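PDB 5U4Q: dTDP-glucose 4,6-dehydratase from Klebsiella pneumoniae, which binds NAD and, as an extended short-chain dehydrogenase/reductase, probably catalyses dehydration of dTDP-glucose to the 4-keto-6-deoxy sugar. Local coordinates for residues G10-I15 and D34-Y39; V42-A47 and K332-I337. All blocks are in the same frame, centred on the assembly; numbering follows the deposited sequence.

Contact 1. Residues G10-I15 and D34-Y39; sequences GAAGFI and DNMNDY. With NAD (nicotinamide-adenine-dinucleotide), chain C.
D34 and A12 meet where the carboxylate of one reaches the backbone of the other: A12 N donates to D34 OD2 at 3.1 Å, approaching 39° out of the carboxylate plane. Each oxygen of this acid also takes an adenosine ribose hydroxyl of the NAD, O2B giving its hydrogen to D34 OD1 at 2.5 Å and O3B to D34 OD2 at 2.7 Å. With CG anti to the backbone N (chi1 -159°), the group is carried from the end of strand 29-34 into the space between the ribose and the turn G10-G13. A further bond fixes its rotation, since M36 N donates to the anti lone pair of D34 OD1 at 2.9 Å and closes an Asx turn. Four hydrogen bonds thus grip one buried carboxylate. This is the nucleotide-binding corner of a Rossmann fold: the glycine-rich turn after the first strand, and an acid ending the second strand that binds the adenosine ribose diol, consistent with a preference for NAD, as in other NAD-dependent members. G10 and G13 bring only backbone against the ribose and its O5B. From G13, the N-cap, helix 14-25 begins with its N-terminal end facing the pyrophosphate; F14 N donates almost straight (174°) to NAD O1A at 3.0 Å, and I15 N reaches NAD O1N at 2.8 Å, so the helix end probably steadies the negative charge. Away from this tight centre the contact thins. The selenomethionine M36, bent along its chain, brings SE to 3.5 Å from A12 CB while remaining partly exposed. N35 lays its amide flat over the adenine, ND2 at 3.3 Å from NAD C6A, and is held there by D63. Beyond it the exposed Y39 sends its OH to a hydrogen bond with D192.

Contact 2. Residues V42-A47 and K332-I337; sequences VSLKQA and KDYYQI. With NAD (nicotinamide-adenine-dinucleotide), chain C.
S43 OG is gripped by a water that donates to it at 2.6 Å and by D41, and the same water is hydrogen-bonded to Y334 OH at 2.7 Å. The water lies in the plane of the Y334 ring, at its edge, and so links helix 42-50 to the last turn of helix 320-334. Beside this bridge the contact is apolar. Y334, with CG anti to the backbone N (chi1 -179°), reaches across so that two side chains come obliquely at its outer half from the same side of the ring: A47 CB lies 3.7 Å from Y334 CE1, and L44 CD1 4.0 Å from Y334 CE2. The ring is further packed by W330 and W188, and its CD2 sits 3.5 Å above the centre of the Y335 ring. L44 in turn rests on P191 and F196. On another side of helix 42-50, the extended chain of K45 carries NZ to O2B of the NAD at 2.9 Å. The C-terminal helix 320-334, which ends in a Schellman motif at Q336, thus packs through Y334 on the helix that follows the second strand of the Rossmann fold.

Contact 1 is buried, whereas contact 2 lies at the surface and farther from the centre of the chain; their own centres are about 14 Å apart. Both touch NAD, but unequally: 10-15 and 34-39 are joined directly by one hydrogen bond, and otherwise through their separate bonds to the cofactor, while in contact 2 K45 alone reaches the cofactor and the join itself is made by aromatic and aliphatic side chains and a water. The two follow each other along the chain, since the loop 34-39 leads into helix 42-50. They touch through K45, whose NZ probably hydrogen-bonds N37 O at 2.8 Å, and through V42, whose CG2 packs on the backbone oxygens of M36 and N37.

Contact 1. Residues G10-I15 and D34-Y39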
# COMPACT_ATOMS: atom_id res chain seq x y z
N GLY A 10 12.06 15.62 2.09
CA GLY A 10 13.01 14.99 3.01
C GLY A 10 14.37 15.64 2.87
O GLY A 10 15.39 15.02 3.16
N ALA A 11 14.39 16.91 2.46
CA ALA A 11 15.64 17.62 2.16
C ALA A 11 16.56 17.87 3.33
O ALA A 11 17.75 18.12 3.10
CB ALA A 11 15.30 18.96 1.50
N ALA A 12 16.05 17.79 4.56
CA ALA A 12 16.92 17.92 5.75
C ALA A 12 17.43 16.56 6.22
O ALA A 12 18.23 16.50 7.17
CB ALA A 12 16.19 18.60 6.89
N GLY A 13 16.96 15.50 5.55
CA GLY A 13 17.40 14.15 5.85
C GLY A 13 18.64 13.79 5.10
O GLY A 13 19.16 14.54 4.33
N PHE A 14 19.14 12.57 5.34
CA PHE A 14 20.38 12.10 4.76
C PHE A 14 20.44 12.13 3.25
O PHE A 14 21.22 12.87 2.66
CB PHE A 14 20.65 10.68 5.29
CG PHE A 14 21.84 9.96 4.70
CD1 PHE A 14 22.99 10.61 4.31
CD2 PHE A 14 21.84 8.56 4.67
CE1 PHE A 14 24.09 9.90 3.83
CE2 PHE A 14 22.93 7.85 4.20
CZ PHE A 14 24.05 8.52 3.77
N ILE A 15 19.61 11.33 2.61
CA ILE A 15 19.68 11.22 1.16
C ILE A 15 19.20 12.54 0.52
O ILE A 15 19.85 13.03 -0.39
CB ILE A 15 18.91 9.99 0.65
CG1 ILE A 15 19.50 8.73 1.29
CG2 ILE A 15 18.98 9.90 -0.87
CD1 ILE A 15 18.80 7.46 0.89
N ASP A 34 10.69 19.51 4.57
CA ASP A 34 10.93 18.53 5.60
C ASP A 34 10.10 18.98 6.78
O ASP A 34 9.92 20.18 6.96
CB ASP A 34 12.42 18.51 5.92
CG ASP A 34 12.86 17.23 6.58
OD1 ASP A 34 12.43 16.96 7.73
OD2 ASP A 34 13.65 16.49 5.93
N ASN A 35 9.63 18.05 7.58
CA ASN A 35 8.90 18.44 8.80
C ASN A 35 9.78 18.52 10.03
O ASN A 35 9.27 18.80 11.13
CB ASN A 35 7.68 17.55 9.03
CG ASN A 35 8.01 16.14 9.48
OD1 ASN A 35 9.17 15.74 9.53
ND2 ASN A 35 6.97 15.39 9.83
N MSE A 36 11.08 18.27 9.88
CA MSE A 36 12.06 18.38 10.97
C MSE A 36 11.65 17.54 12.14
O MSE A 36 11.79 17.96 13.29
CB MSE A 36 12.25 19.86 11.38
CG MSE A 36 12.54 20.77 10.19
SE MSE A 36 14.18 20.25 9.23
CE MSE A 36 15.53 20.89 10.48
N ASN A 37 11.14 16.34 11.89
CA ASN A 37 10.68 15.50 13.01
C ASN A 37 11.86 15.02 13.85
O ASN A 37 13.01 15.03 13.40
CB ASN A 37 9.78 14.35 12.57
CG ASN A 37 10.54 13.23 11.86
OD1 ASN A 37 11.54 12.73 12.36
ND2 ASN A 37 10.04 12.81 10.70
N ASP A 38 11.56 14.60 15.08
CA ASP A 38 12.61 14.18 15.99
C ASP A 38 12.90 12.68 16.04
O ASP A 38 13.38 12.18 17.06
CB ASP A 38 12.35 14.75 17.41
CG ASP A 38 11.10 14.22 18.07
OD1 ASP A 38 10.42 13.33 17.51
OD2 ASP A 38 10.81 14.69 19.21
N TYR A 39 12.64 11.95 14.95
CA TYR A 39 12.96 10.51 14.93
C TYR A 39 14.43 10.32 15.31
O TYR A 39 14.80 9.33 15.97
CB TYR A 39 12.63 9.88 13.57
CG TYR A 39 13.16 8.47 13.43
CD1 TYR A 39 12.53 7.40 14.06
CD2 TYR A 39 14.32 8.23 12.71
CE1 TYR A 39 13.04 6.11 13.94
CE2 TYR A 39 14.83 6.95 12.59
CZ TYR A 39 14.19 5.89 13.21
OH TYR A 39 14.71 4.61 13.08
PA NAD C . 16.09 10.38 6.83
O1A NAD C . 17.45 10.88 7.11
O2A NAD C . 15.15 10.00 7.96
O5B NAD C . 15.37 11.45 5.86
C5B NAD C . 13.97 11.52 5.63
C4B NAD C . 13.51 12.93 5.95
O4B NAD C . 12.08 12.91 5.75
C3B NAD C . 13.78 13.35 7.39
O3B NAD C . 14.63 14.50 7.52
C2B NAD C . 12.37 13.58 7.94
O2B NAD C . 12.29 14.69 8.85
C1B NAD C . 11.49 13.75 6.70
N9A NAD C . 10.08 13.38 6.92
C8A NAD C . 9.62 12.22 7.46
N7A NAD C . 8.29 12.24 7.52
C5A NAD C . 7.88 13.41 7.01
C6A NAD C . 6.57 14.07 6.82
N6A NAD C . 5.44 13.49 7.16
N1A NAD C . 6.60 15.29 6.27
C2A NAD C . 7.73 15.92 5.92
N3A NAD C . 8.96 15.39 6.09
C4A NAD C . 9.06 14.15 6.62
O3 NAD C . 16.13 9.05 5.91
PN NAD C . 16.90 8.80 4.52
O1N NAD C . 17.48 10.03 3.95
O2N NAD C . 17.74 7.55 4.79
O5D NAD C . 15.66 8.32 3.65
C5D NAD C . 15.24 8.91 2.42
C4D NAD C . 14.29 7.91 1.77
O4D NAD C . 15.03 6.76 1.32
C3D NAD C . 13.15 7.36 2.62
O3D NAD C . 11.99 7.28 1.79
C2D NAD C . 13.57 5.95 2.97
O2D NAD C . 12.47 5.04 3.15
C1D NAD C . 14.42 5.56 1.77
N1N NAD C . 15.46 4.57 2.11
C2N NAD C . 16.63 4.91 2.69
C3N NAD C . 17.61 3.95 2.99
C7N NAD C . 18.96 4.26 3.65
O7N NAD C . 19.82 3.36 3.73
N7N NAD C . 19.26 5.45 4.20
C4N NAD C . 17.34 2.62 2.73
C5N NAD C . 16.13 2.29 2.14
C6N NAD C . 15.18 3.27 1.86

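Contact 2. Residues V42-A47 and K332-I337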
# COMPACT_ATOMS: atom_id res chain seq x y z
N VAL A 42 17.30 16.44 15.74
CA VAL A 42 16.91 17.55 14.88
C VAL A 42 18.08 18.52 14.60
O VAL A 42 18.12 19.15 13.54
CB VAL A 42 15.67 18.30 15.45
CG1 VAL A 42 15.34 19.53 14.60
CG2 VAL A 42 14.48 17.36 15.52
N SER A 43 19.05 18.61 15.51
CA SER A 43 20.20 19.47 15.28
C SER A 43 21.01 19.01 14.06
O SER A 43 21.63 19.81 13.39
CB SER A 43 21.12 19.58 16.50
OG SER A 43 21.60 18.31 16.93
N LEU A 44 21.02 17.70 13.83
CA LEU A 44 21.71 17.15 12.66
C LEU A 44 20.97 17.54 11.37
O LEU A 44 21.59 17.93 10.38
CB LEU A 44 21.88 15.63 12.80
CG LEU A 44 22.51 14.90 11.62
CD1 LEU A 44 23.88 15.45 11.31
CD2 LEU A 44 22.56 13.42 11.92
N LYS A 45 19.64 17.41 11.38
CA LYS A 45 18.82 17.87 10.25
C LYS A 45 19.04 19.36 9.98
O LYS A 45 19.18 19.76 8.83
CB LYS A 45 17.35 17.55 10.49
CG LYS A 45 17.06 16.05 10.54
CD LYS A 45 15.59 15.76 10.81
CE LYS A 45 15.38 14.26 10.85
NZ LYS A 45 13.97 13.86 11.05
N GLN A 46 19.08 20.18 11.03
CA GLN A 46 19.31 21.61 10.81
C GLN A 46 20.71 21.86 10.27
O GLN A 46 20.91 22.75 9.45
CB GLN A 46 19.08 22.44 12.06
CG GLN A 46 19.15 23.93 11.77
CD GLN A 46 18.05 24.41 10.83
OE1 GLN A 46 18.33 24.98 9.78
NE2 GLN A 46 16.80 24.15 11.19
N ALA A 47 21.69 21.06 10.70
CA ALA A 47 23.05 21.21 10.18
C ALA A 47 23.08 20.91 8.68
O ALA A 47 23.79 21.56 7.93
CB ALA A 47 24.05 20.34 10.94
N LYS A 332 34.24 12.74 12.79
CA LYS A 332 35.18 13.36 13.74
C LYS A 332 35.09 14.85 13.74
O LYS A 332 35.16 15.49 14.82
CB LYS A 332 36.62 12.94 13.44
CG LYS A 332 36.95 11.52 13.83
CD LYS A 332 38.45 11.29 13.70
CE LYS A 332 38.89 9.97 14.26
NZ LYS A 332 40.39 9.91 14.31
N ASP A 333 34.96 15.42 12.56
CA ASP A 333 34.85 16.85 12.40
C ASP A 333 33.52 17.36 12.94
O ASP A 333 33.49 18.33 13.69
CB ASP A 333 34.98 17.24 10.94
CG ASP A 333 34.90 18.72 10.74
OD1 ASP A 333 35.92 19.40 11.00
OD2 ASP A 333 33.84 19.19 10.31
N TYR A 334 32.43 16.69 12.58
CA TYR A 334 31.11 17.17 13.00
C TYR A 334 30.93 17.10 14.50
O TYR A 334 30.39 18.05 15.11
CB TYR A 334 29.98 16.41 12.28
CG TYR A 334 28.62 16.92 12.68
CD1 TYR A 334 28.16 18.13 12.20
CD2 TYR A 334 27.83 16.24 13.58
CE1 TYR A 334 26.93 18.64 12.58
CE2 TYR A 334 26.58 16.73 13.96
CZ TYR A 334 26.15 17.95 13.45
OH TYR A 334 24.93 18.49 13.81
N TYR A 335 31.39 16.00 15.10
CA TYR A 335 31.25 15.78 16.55
C TYR A 335 32.44 16.27 17.36
O TYR A 335 32.47 16.11 18.59
CB TYR A 335 30.89 14.32 16.88
CG TYR A 335 29.50 14.01 16.43
CD1 TYR A 335 28.40 14.55 17.11
CD2 TYR A 335 29.24 13.19 15.33
CE1 TYR A 335 27.11 14.29 16.72
CE2 TYR A 335 27.94 12.93 14.92
CZ TYR A 335 26.88 13.48 15.62
OH TYR A 335 25.58 13.25 15.23
N GLN A 336 33.40 16.88 16.68
CA GLN A 336 34.58 17.43 17.35
C GLN A 336 35.25 16.41 18.27
O GLN A 336 35.54 16.68 19.45
CB GLN A 336 34.20 18.71 18.11
CG GLN A 336 33.66 19.83 17.23
CD GLN A 336 34.70 20.42 16.29
OE1 GLN A 336 35.27 19.73 15.44
NE2 GLN A 336 34.92 21.72 16.42
N ILE A 337 35.47 15.23 17.70
CA ILE A 337 36.13 14.13 18.36
C ILE A 337 37.62 14.41 18.25
O ILE A 337 38.43 13.95 19.05
CB ILE A 337 35.83 12.78 17.65
CG1 ILE A 337 34.32 12.50 17.58
CG2 ILE A 337 36.55 11.62 18.33
CD1 ILE A 337 33.64 12.30 18.91
OXT ILE A 337 38.04 15.13 17.33
PA NAD C . 16.09 10.38 6.83
O1A NAD C . 17.45 10.88 7.11
O2A NAD C . 15.15 10.00 7.96
O5B NAD C . 15.37 11.45 5.86
C5B NAD C . 13.97 11.52 5.63
C4B NAD C . 13.51 12.93 5.95
O4B NAD C . 12.08 12.91 5.75
C3B NAD C . 13.78 13.35 7.39
O3B NAD C . 14.63 14.50 7.52
C2B NAD C . 12.37 13.58 7.94
O2B NAD C . 12.29 14.69 8.85
C1B NAD C . 11.49 13.75 6.70
N9A NAD C . 10.08 13.38 6.92
C8A NAD C . 9.62 12.22 7.46
N7A NAD C . 8.29 12.24 7.52
C5A NAD C . 7.88 13.41 7.01
C6A NAD C . 6.57 14.07 6.82
N6A NAD C . 5.44 13.49 7.16
N1A NAD C . 6.60 15.29 6.27
C2A NAD C . 7.73 15.92 5.92
N3A NAD C . 8.96 15.39 6.09
C4A NAD C . 9.06 14.15 6.62
O3 NAD C . 16.13 9.05 5.91
PN NAD C . 16.90 8.80 4.52
O1N NAD C . 17.48 10.03 3.95
O2N NAD C . 17.74 7.55 4.79
O5D NAD C . 15.66 8.32 3.65
C5D NAD C . 15.24 8.91 2.42
C4D NAD C . 14.29 7.91 1.77
O4D NAD C . 15.03 6.76 1.32
C3D NAD C . 13.15 7.36 2.62
O3D NAD C . 11.99 7.28 1.79
C2D NAD C . 13.57 5.95 2.97
O2D NAD C . 12.47 5.04 3.15
C1D NAD C . 14.42 5.56 1.77
N1N NAD C . 15.46 4.57 2.11
C2N NAD C . 16.63 4.91 2.69
C3N NAD C . 17.61 3.95 2.99
C7N NAD C . 18.96 4.26 3.65
O7N NAD C . 19.82 3.36 3.73
N7N NAD C . 19.26 5.45 4.20
C4N NAD C . 17.34 2.62 2.73
C5N NAD C . 16.13 2.29 2.14
C6N NAD C . 15.18 3.27 1.86
O HOH W 1 23.84 17.35 16.01